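Local structure of capsid (Human calicivirus NLV/Boxer/2001/US, 4RDL) at residues F210-V215 with K270-G275; N50-L55 with P203-P208; D142-P147 with T151-D156; N26-M31 with F107-N112. The protein forms the norovirus capsid, this chain being the protein's protrusion (P) domain, which dimerises and binds histo-blood group glycans such as the Lewis y tetrasaccharide. All coordinates share one frame; numbering follows the deposited sequence.

Contact 1: residues F210-V215 with K270-G275; sequences FGEAIV and KMYPEG
Glu212 OE1 is gripped by two hydroxyls: that of Tyr272 across the contact, and OG1 of Thr278 outside it. The Tyr272 bond is the shortest polar one here, 2.6 Å from OH to Glu212 OE1, with the tyrosine as donor. OE1 lies in the plane of the phenol ring, at its edge, and accepts the hydrogen bond on its syn lone pair; the carboxylate and ring planes are 34° apart. The other carboxylate oxygen forms a salt bridge, Lys270 NZ standing 2.8 Å from Glu212 OE2, again on a syn lone pair. Both partners therefore bind at the end of the carboxylate; the lysine holds OE2 while the hydroxyls hold OE1, which should restrict the group's rotation.

The torsions explain the approach. Glu212 is extended beyond CG, whereas Lys270 bends at chi3 (69°), which brings NZ to OE2; the two side chains cross at about a right angle. The ammonium also hydrogen-bonds to the carbonyls of Arg304 and Tyr306. The buried charge is thus met by one carboxylate and two backbone oxygens, an environment that probably stabilises the ion pair.

Glu212 and Lys270 have CA atoms 8.9 Å apart, too far for adjacent strands. Strand 276-279, which carries Thr278, runs between strands 213-220 and 265-272 and pairs antiparallel with both, so the glutamate just before strand 213-220 reaches across it.

Contact 2: residues N50-L55 with P203-P208; sequences NGRVTL and PPIYPP
The guanidinium group of Arg52 clasps the carbonyl oxygen of Pro203 end-on, with both terminal nitrogens on one acceptor. NH1 lies 2.9 Å and NH2 2.8 Å from Pro203 O. The oxygen sits almost in the guanidinium plane, only 2° out of it. Because one atom is shared between two donors, neither bond is straight, with angles at hydrogen of 142° and 148°. The remaining first-shell contacts are van der Waals contacts of aliphatic carbons with the guanidinium. Ile205 lays CD1 over one guanidinium face, 3.7 Å above the plane and toward its rim, while its CG1 approaches NH2 to 3.6 Å. The proline ring also meets NH2, at 3.7 Å from Pro203 CD.

Further out, several bonds hold the arginine in place. NH1 has a second acceptor, the carbonyl of Phe48, and the backbone of Arg52 is anchored by Thr63 OG1 and by a bond to Gln60. The side chain is not extended but bent at both chi2 and chi3, which shortens its reach and turns the planar end toward Pro203. On the other side, Ile205 is fixed by a backbone bond to Pro46.

Four of the six residues in 203-208 are prolines, which leaves few amide donors for a regular ladder; the segment contains no regular strand. An arginine side chain instead pins this irregular, proline-rich connection to another loop, probably within the P1 part of the protrusion domain.

Contact 3: residues D142-P147 with T151-D156; sequences DATFAP and TVKLED
Backbone bonds between Ala146 and Thr151 define the hairpin, an antiparallel hydrogen-bonded pair. Thr151 N donates to Ala146 O at 3.2 Å and 161° at the hydrogen, although the donor stands 54° out of the carbonyl plane. Its reciprocal, from Ala146 N to Thr151 O, is less certain because the place of that oxygen is doubtful. Farther from the turn the ladder frays: Lys153 N reaches Thr144 O at 3.1 Å, a weak bond.

Water reinforces this frayed end. One molecule donates to Thr144 O at 2.8 Å and lies 2.7 Å from Thr151 OG1, bridging the strands beside the weak bond.

Apolar contacts gather on the face bearing Phe145 and Val152, whose side chains run side by side. Val152 CG1 touches Phe145 CD1 at 3.7 Å, obliquely to the ring, and Pro147 CD at 3.9 Å. The same proline carbon sits over the centre of the phenyl ring, completing a three-way cluster. At the more exposed end, Thr144 CB meets Lys153 CB at 3.7 Å; the lysine CG is anti to the backbone N (chi1 173°) and the chain beyond it is extended, leading its ammonium away.

Strand 145-146 lies at the edge, within this chain, of the antiparallel sheet that probably forms the P2 barrel. Strand 151-154 separates it from strand 83-89, bonding there through Val152 and Val86, while Val152 also packs on Ile138 of strand 133-139.

Contact 4: residues N26-M31 with F107-N112; sequences NSRVPM and FPDFGN
A buried salt bridge between Arg28 and Asp109 joins two loops near the centre of the chain, and an Asx turn leads into the arginine. Within the turn, Asn26 OD1 accepts from Arg28 N at 2.9 Å, in the carbonyl plane and on a lone pair. The arginine grips Asp109 side-on. Arg28 NE meets Asp109 OD1 at 2.8 Å, nearly straight (165°), on the syn side but tilted out of the carboxylate plane. NH2 bonds to Asp109 O at 3.2 Å, approaching from above the carbonyl plane, and adds a weak bond of 3.3 Å to Asp109 OD1. Asp109 can offer OD1 and its backbone O to one guanidinium edge because its CG lies between the backbone N and the carbonyl carbon (chi1 70°).

The bridge ties a loop of what is probably the P1 subdomain to 107-112, probably in P2, which leads into strand 113-121, carrying the glycan-pocket residue Asp114. Second-shell bonds steady both charges: Asp109 OD2 accepts from the amides of Gln49 and Asn50, and Arg28 NH1 donates to the carbonyls of Leu185 and Pro230.

Phe110 CE1 lies over one guanidinium face, toward its rim, 3.5 Å above the plane, with the two flat groups 30° apart; Phe48 makes a cation-pi contact with Arg28. Val29 CG1 meets Phe110 CZ at 3.8 Å. A water links the backbones, donating to Arg28 O at 2.8 Å and accepting from Asp109 N at 3.0 Å. Nearby, Pro30 packs on Arg72 of the second subunit.

How the contacts relate
From the N terminus, 26-31 is the first segment, and contact 4 closes its loop at 107-112. Before that closure the chain has passed 50-55, which waits until 203-208 to complete contact 2, so contacts 4 and 2 cross. The short hairpin of contact 3 falls within the span of contact 2, after contact 4 has closed. Contact 1 follows in series, its centre about 35 Å from that of contact 3, on the opposite side of the chain's centre. Direct touches connect the contacts: Pro273 with Leu55 joins contacts 1 and 2, Asn50 with Phe107 and Asp109 joins 2 and 4, and Phe107 packs on contact 3, linking the two sheets through intervening loops.

Contact 1: residues F210-V215 with K270-G275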
loop_
_atom_site.group_PDB
_atom_site.type_symbol
_atom_site.label_atom_id
_atom_site.label_comp_id
_atom_site.label_asym_id
_atom_site.label_seq_id
_atom_site.Cartn_x
_atom_site.Cartn_y
_atom_site.Cartn_z
ATOM N N PHE A 210 -9.152 7.035 -33.420
ATOM C CA PHE A 210 -8.800 5.726 -33.961
ATOM C C PHE A 210 -9.536 4.588 -33.268
ATOM O O PHE A 210 -9.030 3.456 -33.186
ATOM C CB PHE A 210 -7.282 5.508 -33.924
ATOM C CG PHE A 210 -6.503 6.685 -34.427
ATOM C CD1 PHE A 210 -5.816 7.505 -33.549
ATOM C CD2 PHE A 210 -6.479 6.988 -35.779
ATOM C CE1 PHE A 210 -5.104 8.597 -34.005
ATOM C CE2 PHE A 210 -5.771 8.080 -36.243
ATOM C CZ PHE A 210 -5.083 8.885 -35.356
ATOM N N GLY A 211 -10.741 4.893 -32.787
ATOM C CA GLY A 211 -11.598 3.901 -32.168
ATOM C C GLY A 211 -11.225 3.638 -30.726
ATOM O O GLY A 211 -11.782 2.745 -30.089
ATOM N N GLU A 212 -10.287 4.423 -30.206
ATOM C CA GLU A 212 -9.707 4.137 -28.900
ATOM C C GLU A 212 -10.545 4.635 -27.730
ATOM O O GLU A 212 -11.244 5.651 -27.811
ATOM C CB GLU A 212 -8.277 4.672 -28.808
ATOM C CG GLU A 212 -7.353 4.004 -29.827
ATOM C CD GLU A 212 -5.954 4.582 -29.864
ATOM O OE1 GLU A 212 -5.503 5.172 -28.860
ATOM O OE2 GLU A 212 -5.300 4.432 -30.920
ATOM N N ALA A 213 -10.459 3.885 -26.641
ATOM C CA ALA A 213 -11.153 4.214 -25.400
ATOM C C ALA A 213 -10.178 4.097 -24.239
ATOM O O ALA A 213 -9.335 3.202 -24.210
ATOM C CB ALA A 213 -12.340 3.278 -25.193
ATOM N N ILE A 214 -10.307 5.001 -23.274
ATOM C CA ILE A 214 -9.479 4.968 -22.078
ATOM C C ILE A 214 -9.742 3.693 -21.281
ATOM O O ILE A 214 -10.900 3.270 -21.108
ATOM C CB ILE A 214 -9.751 6.204 -21.202
ATOM C CG1 ILE A 214 -9.367 7.484 -21.965
ATOM C CG2 ILE A 214 -9.015 6.113 -19.875
ATOM C CD1 ILE A 214 -9.844 8.758 -21.315
ATOM N N VAL A 215 -8.661 3.075 -20.811
ATOM C CA VAL A 215 -8.743 1.882 -19.978
ATOM C C VAL A 215 -8.694 2.241 -18.498
ATOM O O VAL A 215 -7.843 3.017 -18.062
ATOM C CB VAL A 215 -7.575 0.927 -20.304
ATOM C CG1 VAL A 215 -7.566 -0.267 -19.354
ATOM C CG2 VAL A 215 -7.657 0.465 -21.778
ATOM N N LYS A 270 -2.274 1.085 -26.097
ATOM C CA LYS A 270 -1.365 2.200 -26.325
ATOM C C LYS A 270 -1.326 3.083 -25.087
ATOM O O LYS A 270 -2.377 3.534 -24.620
ATOM C CB LYS A 270 -1.791 3.000 -27.552
ATOM C CG LYS A 270 -1.490 2.246 -28.857
ATOM C CD LYS A 270 -2.269 2.780 -30.051
ATOM C CE LYS A 270 -1.807 4.166 -30.468
ATOM N NZ LYS A 270 -2.629 4.669 -31.603
ATOM N N MET A 271 -0.124 3.300 -24.541
ATOM C CA MET A 271 0.064 4.201 -23.408
ATOM C C MET A 271 0.519 5.546 -23.934
ATOM O O MET A 271 1.472 5.623 -24.705
ATOM C CB MET A 271 1.153 3.693 -22.460
ATOM C CG MET A 271 0.784 2.591 -21.500
ATOM S SD MET A 271 1.742 2.783 -19.971
ATOM C CE MET A 271 0.759 4.013 -19.132
ATOM N N TYR A 272 -0.134 6.613 -23.504
ATOM C CA TYR A 272 0.228 7.942 -23.966
ATOM C C TYR A 272 1.081 8.652 -22.915
ATOM O O TYR A 272 1.029 8.300 -21.734
ATOM C CB TYR A 272 -1.033 8.729 -24.349
ATOM C CG TYR A 272 -1.671 8.182 -25.611
ATOM C CD1 TYR A 272 -1.314 8.674 -26.857
ATOM C CD2 TYR A 272 -2.595 7.144 -25.557
ATOM C CE1 TYR A 272 -1.880 8.169 -28.016
ATOM C CE2 TYR A 272 -3.163 6.630 -26.708
ATOM C CZ TYR A 272 -2.799 7.143 -27.936
ATOM O OH TYR A 272 -3.364 6.632 -29.089
ATOM N N PRO A 273 1.888 9.635 -23.346
ATOM C CA PRO A 273 2.858 10.294 -22.462
ATOM C C PRO A 273 2.237 10.882 -21.197
ATOM O O PRO A 273 2.919 10.964 -20.167
ATOM C CB PRO A 273 3.432 11.408 -23.341
ATOM C CG PRO A 273 3.299 10.871 -24.744
ATOM C CD PRO A 273 1.980 10.126 -24.735
ATOM N N GLU A 274 0.969 11.275 -21.273
ATOM C CA GLU A 274 0.252 11.837 -20.129
ATOM C C GLU A 274 0.017 10.827 -18.999
ATOM O O GLU A 274 -0.386 11.205 -17.907
ATOM C CB GLU A 274 -1.083 12.442 -20.583
ATOM C CG GLU A 274 -0.939 13.664 -21.481
ATOM C CD GLU A 274 -0.709 13.334 -22.953
ATOM O OE1 GLU A 274 -0.694 12.144 -23.335
ATOM O OE2 GLU A 274 -0.546 14.292 -23.734
ATOM N N GLY A 275 0.252 9.546 -19.271
ATOM C CA GLY A 275 0.166 8.532 -18.229
ATOM C C GLY A 275 -1.188 7.852 -18.131
ATOM O O GLY A 275 -1.784 7.789 -17.059
#

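Contact 2: residues N50-L55 with P203-P208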
loop_
_atom_site.group_PDB
_atom_site.type_symbol
_atom_site.label_atom_id
_atom_site.label_comp_id
_atom_site.label_asym_id
_atom_site.label_seq_id
_atom_site.Cartn_x
_atom_site.Cartn_y
_atom_site.Cartn_z
ATOM N N ASN A 50 -4.991 11.074 -8.037
ATOM C CA ASN A 50 -4.090 9.988 -7.690
ATOM C C ASN A 50 -3.874 9.068 -8.892
ATOM O O ASN A 50 -4.684 9.057 -9.824
ATOM C CB ASN A 50 -4.603 9.229 -6.466
ATOM C CG ASN A 50 -4.449 10.036 -5.189
ATOM O OD1 ASN A 50 -3.446 10.731 -5.009
ATOM N ND2 ASN A 50 -5.442 9.966 -4.311
ATOM N N GLY A 51 -2.769 8.328 -8.879
ATOM C CA GLY A 51 -2.361 7.507 -10.013
ATOM C C GLY A 51 -1.947 8.302 -11.238
ATOM O O GLY A 51 -1.986 7.764 -12.351
ATOM N N ARG A 52 -1.555 9.565 -11.048
ATOM C CA ARG A 52 -1.198 10.447 -12.159
ATOM C C ARG A 52 0.311 10.679 -12.230
ATOM O O ARG A 52 0.923 11.146 -11.263
ATOM C CB ARG A 52 -1.920 11.795 -12.037
ATOM C CG ARG A 52 -3.438 11.695 -11.933
ATOM C CD ARG A 52 -4.065 11.075 -13.194
ATOM N NE ARG A 52 -3.743 11.803 -14.427
ATOM C CZ ARG A 52 -4.483 12.786 -14.942
ATOM N NH1 ARG A 52 -5.605 13.163 -14.343
ATOM N NH2 ARG A 52 -4.108 13.385 -16.069
ATOM N N VAL A 53 0.892 10.346 -13.380
ATOM C CA VAL A 53 2.327 10.469 -13.621
ATOM C C VAL A 53 2.548 10.429 -15.133
ATOM O O VAL A 53 1.798 9.781 -15.853
ATOM C CB VAL A 53 3.103 9.308 -12.944
ATOM C CG1 VAL A 53 2.763 7.964 -13.600
ATOM C CG2 VAL A 53 4.604 9.556 -12.948
ATOM N N THR A 54 3.553 11.149 -15.617
ATOM C CA THR A 54 3.924 11.035 -17.017
ATOM C C THR A 54 4.728 9.751 -17.231
ATOM O O THR A 54 5.263 9.167 -16.279
ATOM C CB THR A 54 4.775 12.218 -17.472
ATOM O OG1 THR A 54 5.977 12.265 -16.690
ATOM C CG2 THR A 54 4.009 13.520 -17.300
ATOM N N LEU A 55 4.829 9.307 -18.480
ATOM C CA LEU A 55 5.620 8.112 -18.765
ATOM C C LEU A 55 7.094 8.298 -18.422
ATOM O O LEU A 55 7.803 7.317 -18.157
ATOM C CB LEU A 55 5.467 7.675 -20.225
ATOM C CG LEU A 55 4.043 7.306 -20.634
ATOM C CD1 LEU A 55 4.058 6.721 -22.043
ATOM C CD2 LEU A 55 3.421 6.319 -19.642
ATOM N N PRO A 203 -4.336 17.137 -15.229
ATOM C CA PRO A 203 -5.347 17.547 -16.210
ATOM C C PRO A 203 -6.397 16.481 -16.521
ATOM O O PRO A 203 -6.185 15.297 -16.249
ATOM C CB PRO A 203 -4.512 17.831 -17.464
ATOM C CG PRO A 203 -3.332 16.933 -17.332
ATOM C CD PRO A 203 -3.025 16.890 -15.851
ATOM N N PRO A 204 -7.533 16.896 -17.094
ATOM C CA PRO A 204 -8.530 15.940 -17.585
ATOM C C PRO A 204 -7.946 15.118 -18.731
ATOM O O PRO A 204 -7.062 15.612 -19.436
ATOM C CB PRO A 204 -9.655 16.843 -18.119
ATOM C CG PRO A 204 -9.364 18.205 -17.588
ATOM C CD PRO A 204 -7.889 18.283 -17.428
ATOM N N ILE A 205 -8.422 13.890 -18.911
ATOM C CA ILE A 205 -7.966 13.052 -20.021
ATOM C C ILE A 205 -9.077 12.766 -21.022
ATOM O O ILE A 205 -10.197 12.422 -20.646
ATOM C CB ILE A 205 -7.400 11.699 -19.540
ATOM C CG1 ILE A 205 -6.326 11.913 -18.468
ATOM C CG2 ILE A 205 -6.854 10.909 -20.731
ATOM C CD1 ILE A 205 -5.883 10.637 -17.785
ATOM N N TYR A 206 -8.742 12.903 -22.303
ATOM C CA TYR A 206 -9.655 12.600 -23.407
ATOM C C TYR A 206 -9.031 11.573 -24.335
ATOM O O TYR A 206 -7.820 11.598 -24.569
ATOM C CB TYR A 206 -9.972 13.865 -24.202
ATOM C CG TYR A 206 -10.543 14.974 -23.359
ATOM C CD1 TYR A 206 -11.888 14.986 -23.011
ATOM C CD2 TYR A 206 -9.738 16.006 -22.902
ATOM C CE1 TYR A 206 -12.412 15.998 -22.234
ATOM C CE2 TYR A 206 -10.253 17.017 -22.125
ATOM C CZ TYR A 206 -11.588 17.010 -21.793
ATOM O OH TYR A 206 -12.102 18.022 -21.019
ATOM N N PRO A 207 -9.860 10.674 -24.881
ATOM C CA PRO A 207 -9.375 9.643 -25.805
ATOM C C PRO A 207 -8.919 10.274 -27.123
ATOM O O PRO A 207 -9.453 11.305 -27.529
ATOM C CB PRO A 207 -10.603 8.758 -26.008
ATOM C CG PRO A 207 -11.753 9.691 -25.831
ATOM C CD PRO A 207 -11.329 10.661 -24.763
ATOM N N PRO A 208 -7.922 9.664 -27.778
ATOM C CA PRO A 208 -7.241 10.264 -28.934
ATOM C C PRO A 208 -7.917 10.061 -30.292
ATOM O O PRO A 208 -7.621 10.813 -31.220
ATOM C CB PRO A 208 -5.880 9.563 -28.928
ATOM C CG PRO A 208 -6.167 8.223 -28.336
ATOM C CD PRO A 208 -7.244 8.444 -27.304
#

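Contact 3: residues D142-P147 with T151-D156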
loop_
_atom_site.group_PDB
_atom_site.type_symbol
_atom_site.label_atom_id
_atom_site.label_comp_id
_atom_site.label_asym_id
_atom_site.label_seq_id
_atom_site.Cartn_x
_atom_site.Cartn_y
_atom_site.Cartn_z
ATOM N N ASP A 142 -18.808 21.321 0.242
ATOM C CA ASP A 142 -19.049 22.534 1.037
ATOM C C ASP A 142 -17.773 23.354 1.219
ATOM O O ASP A 142 -16.664 22.837 1.083
ATOM C CB ASP A 142 -19.702 22.233 2.396
ATOM C CG ASP A 142 -21.110 21.690 2.264
ATOM O OD1 ASP A 142 -21.773 21.948 1.231
ATOM O OD2 ASP A 142 -21.560 21.009 3.203
ATOM N N ALA A 143 -17.941 24.637 1.520
ATOM C CA ALA A 143 -16.811 25.556 1.621
ATOM C C ALA A 143 -15.816 25.126 2.697
ATOM O O ALA A 143 -14.636 25.470 2.632
ATOM C CB ALA A 143 -17.303 26.969 1.882
ATOM N N THR A 144 -16.304 24.380 3.688
ATOM C CA THR A 144 -15.464 23.907 4.783
ATOM C C THR A 144 -14.577 22.720 4.385
ATOM O O THR A 144 -13.732 22.280 5.163
ATOM C CB THR A 144 -16.305 23.537 6.008
ATOM O OG1 THR A 144 -17.438 22.760 5.597
ATOM C CG2 THR A 144 -16.802 24.798 6.698
ATOM N N PHE A 145 -14.778 22.187 3.182
ATOM C CA PHE A 145 -13.831 21.234 2.613
ATOM C C PHE A 145 -12.798 22.056 1.846
ATOM O O PHE A 145 -13.055 22.502 0.729
ATOM C CB PHE A 145 -14.550 20.228 1.700
ATOM C CG PHE A 145 -13.628 19.254 1.009
ATOM C CD1 PHE A 145 -13.020 18.225 1.716
ATOM C CD2 PHE A 145 -13.376 19.365 -0.351
ATOM C CE1 PHE A 145 -12.170 17.325 1.080
ATOM C CE2 PHE A 145 -12.531 18.467 -0.995
ATOM C CZ PHE A 145 -11.924 17.446 -0.278
ATOM N N ALA A 146 -11.640 22.282 2.466
ATOM C CA ALA A 146 -10.654 23.199 1.909
ATOM C C ALA A 146 -9.224 22.652 2.033
ATOM O O ALA A 146 -8.328 23.340 2.535
ATOM C CB ALA A 146 -10.772 24.576 2.591
ATOM N N PRO A 147 -8.996 21.416 1.564
ATOM C CA PRO A 147 -7.681 20.807 1.809
ATOM C C PRO A 147 -6.525 21.596 1.184
ATOM O O PRO A 147 -5.428 21.610 1.735
ATOM C CB PRO A 147 -7.812 19.412 1.179
ATOM C CG PRO A 147 -8.927 19.553 0.156
ATOM C CD PRO A 147 -9.897 20.514 0.823
ATOM N N THR A 151 -7.166 22.787 5.474
ATOM C CA THR A 151 -8.162 22.353 6.457
ATOM C C THR A 151 -9.363 21.629 5.854
ATOM O O THR A 151 -9.819 21.966 4.756
ATOM C CB THR A 151 -8.691 23.531 7.321
ATOM O OG1 THR A 151 -9.424 24.449 6.501
ATOM C CG2 THR A 151 -7.544 24.266 8.006
ATOM N N VAL A 152 -9.877 20.643 6.583
ATOM C CA VAL A 152 -11.168 20.038 6.259
ATOM C C VAL A 152 -12.014 19.917 7.520
ATOM O O VAL A 152 -11.489 19.708 8.622
ATOM C CB VAL A 152 -11.029 18.644 5.585
ATOM C CG1 VAL A 152 -10.325 18.772 4.245
ATOM C CG2 VAL A 152 -10.306 17.662 6.509
ATOM N N LYS A 153 -13.322 20.057 7.356
ATOM C CA LYS A 153 -14.247 19.886 8.466
ATOM C C LYS A 153 -14.489 18.399 8.727
ATOM O O LYS A 153 -14.615 17.600 7.786
ATOM C CB LYS A 153 -15.585 20.592 8.184
ATOM C CG LYS A 153 -16.654 20.298 9.225
ATOM C CD LYS A 153 -17.959 21.024 8.930
ATOM C CE LYS A 153 -19.006 20.701 9.982
ATOM N NZ LYS A 153 -20.312 21.364 9.696
ATOM N N LEU A 154 -14.551 18.043 10.008
ATOM C CA LEU A 154 -14.961 16.713 10.446
ATOM C C LEU A 154 -16.392 16.773 10.962
ATOM O O LEU A 154 -16.741 17.683 11.711
ATOM C CB LEU A 154 -14.050 16.230 11.575
ATOM C CG LEU A 154 -12.779 15.477 11.150
ATOM C CD1 LEU A 154 -12.051 16.136 9.974
ATOM C CD2 LEU A 154 -11.858 15.294 12.355
ATOM N N GLU A 155 -17.219 15.803 10.580
ATOM C CA GLU A 155 -18.568 15.716 11.137
ATOM C C GLU A 155 -18.479 15.315 12.605
ATOM O O GLU A 155 -17.764 14.378 12.960
ATOM C CB GLU A 155 -19.420 14.715 10.349
ATOM C CG GLU A 155 -19.609 15.124 8.899
ATOM C CD GLU A 155 -20.238 16.503 8.783
ATOM O OE1 GLU A 155 -21.383 16.666 9.252
ATOM O OE2 GLU A 155 -19.578 17.427 8.255
ATOM N N ASP A 156 -19.208 16.019 13.462
ATOM C CA ASP A 156 -19.172 15.710 14.880
ATOM C C ASP A 156 -19.933 14.423 15.161
ATOM O O ASP A 156 -21.126 14.333 14.894
ATOM C CB ASP A 156 -19.766 16.867 15.686
ATOM C CG ASP A 156 -19.609 16.687 17.188
ATOM O OD1 ASP A 156 -18.911 15.746 17.619
ATOM O OD2 ASP A 156 -20.185 17.503 17.940
HETATM O O HOH W 1 -12.037 23.679 6.819
#

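Contact 4: residues N26-M31 with F107-N112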
loop_
_atom_site.group_PDB
_atom_site.type_symbol
_atom_site.label_atom_id
_atom_site.label_comp_id
_atom_site.label_asym_id
_atom_site.label_seq_id
_atom_site.Cartn_x
_atom_site.Cartn_y
_atom_site.Cartn_z
ATOM N N ASN A 26 -4.663 -0.773 -7.132
ATOM C CA ASN A 26 -5.354 0.413 -7.606
ATOM C C ASN A 26 -4.546 1.635 -7.143
ATOM O O ASN A 26 -3.867 1.586 -6.112
ATOM C CB ASN A 26 -6.767 0.422 -6.993
ATOM C CG ASN A 26 -7.759 1.280 -7.761
ATOM O OD1 ASN A 26 -7.733 2.511 -7.695
ATOM N ND2 ASN A 26 -8.680 0.620 -8.462
ATOM N N SER A 27 -4.615 2.735 -7.885
ATOM C CA SER A 27 -3.927 3.961 -7.465
ATOM C C SER A 27 -4.813 4.953 -6.708
ATOM O O SER A 27 -4.313 5.972 -6.210
ATOM C CB SER A 27 -3.272 4.647 -8.666
ATOM O OG SER A 27 -4.218 4.808 -9.712
ATOM N N ARG A 28 -6.107 4.654 -6.594
ATOM C CA ARG A 28 -7.042 5.535 -5.877
ATOM C C ARG A 28 -7.518 4.973 -4.536
ATOM O O ARG A 28 -7.984 5.723 -3.677
ATOM C CB ARG A 28 -8.249 5.851 -6.757
ATOM C CG ARG A 28 -7.892 6.667 -7.982
ATOM C CD ARG A 28 -9.126 6.948 -8.820
ATOM N NE ARG A 28 -9.978 7.967 -8.227
ATOM C CZ ARG A 28 -11.271 8.114 -8.504
ATOM N NH1 ARG A 28 -11.876 7.262 -9.333
ATOM N NH2 ARG A 28 -11.956 9.106 -7.948
ATOM N N VAL A 29 -7.440 3.652 -4.376
ATOM C CA VAL A 29 -7.626 2.994 -3.080
ATOM C C VAL A 29 -6.563 1.906 -2.979
ATOM O O VAL A 29 -6.104 1.399 -4.004
ATOM C CB VAL A 29 -9.028 2.351 -2.936
ATOM C CG1 VAL A 29 -10.107 3.424 -2.809
ATOM C CG2 VAL A 29 -9.317 1.428 -4.110
ATOM N N PRO A 30 -6.131 1.567 -1.756
ATOM C CA PRO A 30 -5.131 0.504 -1.607
ATOM C C PRO A 30 -5.803 -0.870 -1.643
ATOM O O PRO A 30 -6.098 -1.473 -0.606
ATOM C CB PRO A 30 -4.506 0.809 -0.244
ATOM C CG PRO A 30 -5.635 1.419 0.521
ATOM C CD PRO A 30 -6.400 2.257 -0.478
ATOM N N MET A 31 -6.061 -1.341 -2.861
ATOM C CA MET A 31 -6.734 -2.608 -3.105
ATOM C C MET A 31 -6.137 -3.214 -4.349
ATOM O O MET A 31 -5.830 -2.499 -5.301
ATOM C CB MET A 31 -8.227 -2.402 -3.376
ATOM C CG MET A 31 -9.032 -1.819 -2.249
ATOM S SD MET A 31 -9.082 -2.886 -0.807
ATOM C CE MET A 31 -9.531 -4.451 -1.502
ATOM N N PHE A 107 -3.898 12.187 -0.658
ATOM C CA PHE A 107 -5.227 12.595 -0.208
ATOM C C PHE A 107 -6.310 11.967 -1.102
ATOM O O PHE A 107 -6.172 11.957 -2.318
ATOM C CB PHE A 107 -5.327 14.124 -0.250
ATOM C CG PHE A 107 -6.481 14.686 0.538
ATOM C CD1 PHE A 107 -6.321 15.055 1.873
ATOM C CD2 PHE A 107 -7.719 14.866 -0.052
ATOM C CE1 PHE A 107 -7.382 15.579 2.601
ATOM C CE2 PHE A 107 -8.787 15.396 0.668
ATOM C CZ PHE A 107 -8.619 15.755 1.995
ATOM N N PRO A 108 -7.395 11.444 -0.503
ATOM C CA PRO A 108 -8.459 10.839 -1.321
ATOM C C PRO A 108 -8.937 11.773 -2.435
ATOM O O PRO A 108 -9.147 12.972 -2.195
ATOM C CB PRO A 108 -9.590 10.614 -0.310
ATOM C CG PRO A 108 -8.892 10.432 0.988
ATOM C CD PRO A 108 -7.723 11.405 0.935
ATOM N N ASP A 109 -9.123 11.233 -3.641
ATOM C CA ASP A 109 -9.619 12.048 -4.755
ATOM C C ASP A 109 -11.067 11.723 -5.132
ATOM O O ASP A 109 -11.472 11.847 -6.288
ATOM C CB ASP A 109 -8.668 12.020 -5.966
ATOM C CG ASP A 109 -8.644 10.682 -6.687
ATOM O OD1 ASP A 109 -9.242 9.706 -6.192
ATOM O OD2 ASP A 109 -8.000 10.609 -7.765
ATOM N N PHE A 110 -11.848 11.339 -4.132
ATOM C CA PHE A 110 -13.281 11.140 -4.294
ATOM C C PHE A 110 -14.009 12.412 -3.892
ATOM O O PHE A 110 -13.905 12.863 -2.744
ATOM C CB PHE A 110 -13.752 9.938 -3.474
ATOM C CG PHE A 110 -13.068 8.661 -3.866
ATOM C CD1 PHE A 110 -13.406 8.022 -5.046
ATOM C CD2 PHE A 110 -12.048 8.135 -3.093
ATOM C CE1 PHE A 110 -12.750 6.861 -5.432
ATOM C CE2 PHE A 110 -11.384 6.978 -3.476
ATOM C CZ PHE A 110 -11.736 6.343 -4.647
ATOM N N GLY A 111 -14.727 12.994 -4.849
ATOM C CA GLY A 111 -15.363 14.281 -4.657
ATOM C C GLY A 111 -16.863 14.212 -4.460
ATOM O O GLY A 111 -17.519 13.292 -4.954
ATOM N N ASN A 112 -17.390 15.199 -3.738
ATOM C CA ASN A 112 -18.826 15.350 -3.524
ATOM C C ASN A 112 -19.475 14.162 -2.836
ATOM O O ASN A 112 -20.603 13.799 -3.157
ATOM C CB ASN A 112 -19.570 15.652 -4.832
ATOM C CG ASN A 112 -20.873 16.389 -4.585
ATOM O OD1 ASN A 112 -20.917 17.325 -3.791
ATOM N ND2 ASN A 112 -21.941 15.964 -5.250
HETATM O O HOH W 2 -7.938 8.470 -4.124
#